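Local coordinates for protein methyltransferase (Geobacter sulfurreducens PCA, PDB 3C3P) that probably transfers a methyl group from S-adenosyl-L-methionine to an oxygen atom of a substrate that is not known, at residues Arg99-His102 with Asp103-Leu106. Residues are numbered along the deposited sequence; the frame is centred on the assembly and turned at random.
Sequences RMLH and DNGL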
# COMPACT_ATOMS: atom_id res chain seq x y z
N ARG A 99 -6.84 23.88 -14.10
CA ARG A 99 -7.91 24.59 -13.40
C ARG A 99 -8.13 24.11 -11.97
O ARG A 99 -8.19 24.93 -11.05
CB ARG A 99 -9.22 24.57 -14.21
CG ARG A 99 -9.11 25.27 -15.55
CD ARG A 99 -10.39 25.30 -16.33
NE ARG A 99 -10.14 25.89 -17.64
CZ ARG A 99 -11.08 26.25 -18.51
NH1 ARG A 99 -12.38 26.16 -18.25
NH2 ARG A 99 -10.69 26.75 -19.65
N MSE A 100 -8.24 22.80 -11.79
CA MSE A 100 -8.47 22.22 -10.47
C MSE A 100 -7.35 22.55 -9.53
O MSE A 100 -7.54 22.85 -8.36
CB MSE A 100 -8.51 20.69 -10.50
CG MSE A 100 -9.66 20.03 -11.19
SE MSE A 100 -9.56 18.15 -10.67
CE MSE A 100 -7.82 17.80 -11.44
N LEU A 101 -6.15 22.46 -10.06
CA LEU A 101 -4.97 22.71 -9.26
C LEU A 101 -4.81 24.18 -8.94
O LEU A 101 -4.36 24.54 -7.86
CB LEU A 101 -3.72 22.14 -9.95
CG LEU A 101 -3.68 20.61 -10.03
CD1 LEU A 101 -2.65 20.16 -11.08
CD2 LEU A 101 -3.42 19.98 -8.64
N HIS A 102 -5.19 25.01 -9.89
CA HIS A 102 -5.10 26.44 -9.68
C HIS A 102 -6.12 26.76 -8.62
O HIS A 102 -5.87 27.54 -7.69
CB HIS A 102 -5.40 27.24 -10.95
CG HIS A 102 -5.33 28.73 -10.76
ND1 HIS A 102 -6.41 29.49 -10.37
CD2 HIS A 102 -4.30 29.60 -10.90
CE1 HIS A 102 -6.05 30.76 -10.29
NE2 HIS A 102 -4.77 30.85 -10.60
N ASP A 103 -7.28 26.13 -8.75
CA ASP A 103 -8.38 26.39 -7.83
C ASP A 103 -8.05 26.05 -6.39
O ASP A 103 -8.50 26.76 -5.49
CB ASP A 103 -9.69 25.70 -8.25
CG ASP A 103 -10.39 26.41 -9.39
OD1 ASP A 103 -10.07 27.58 -9.66
OD2 ASP A 103 -11.30 25.81 -9.99
N ASN A 104 -7.25 24.99 -6.19
CA ASN A 104 -6.88 24.54 -4.82
C ASN A 104 -5.47 24.98 -4.42
O ASN A 104 -5.00 24.69 -3.32
CB ASN A 104 -7.06 23.02 -4.62
CG ASN A 104 -6.09 22.19 -5.44
OD1 ASN A 104 -5.11 22.70 -5.98
ND2 ASN A 104 -6.36 20.89 -5.52
N GLY A 105 -4.83 25.69 -5.32
CA GLY A 105 -3.49 26.24 -5.12
C GLY A 105 -2.28 25.35 -5.31
O GLY A 105 -1.14 25.85 -5.37
N LEU A 106 -2.56 24.06 -5.42
CA LEU A 106 -1.50 23.03 -5.57
C LEU A 106 -0.77 23.10 -6.91
O LEU A 106 0.13 22.32 -7.17
CB LEU A 106 -2.06 21.61 -5.33
CG LEU A 106 -2.67 21.39 -3.94
CD1 LEU A 106 -3.33 20.04 -3.82
CD2 LEU A 106 -1.63 21.60 -2.84
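Asp103 and Asn104 carry on the bonding of helix 91-104 into its last turn: Asp103 N donates to Arg99 O at 2.7 Å, and Asn104 N to Met100 O at 3.1 Å, both i to i+4 bonds. The pattern then tightens, with Gly105 N bonded to His102 O three residues back, approaching from above the carbonyl plane. Gly105, with its positive phi, is the first residue to leave helical geometry, and the turn it makes brings Leu106 CB to 3.9 Å from Leu101 CD2, the two leucine side chains crossing at about a right angle.

The side chain of Asn104 bonds to the chain just beyond. Its CG is wedged between the backbone N and the carbonyl carbon (chi1 67°), which sets the amide alongside Leu101, at the last carbonyls of the helix. In this conformer, one of two, OD1 accepts Leu106 N at 2.9 Å with an N-H...O angle of 155°, which fits an Asx turn. The same OD1, however, sits just 2.7 Å from Leu101 O, another acceptor, and so short an approach makes the placing of the amide doubtful. On the more exposed flank, Arg99 leads away to a salt bridge with Glu95.

Leu101 is buried against Val110 and Leu112 of strand 110-114 and Ala75 of helix 69-75, whereas Met100, a selenomethionine, packs on helix 23-34 and, like Asn104, on Trp72. The turn thus ends the helix of the right-handed beta-alpha-beta crossover from strand 83-88 to strand 110-114, outermost in this chain's Rossmann-like methyltransferase sheet.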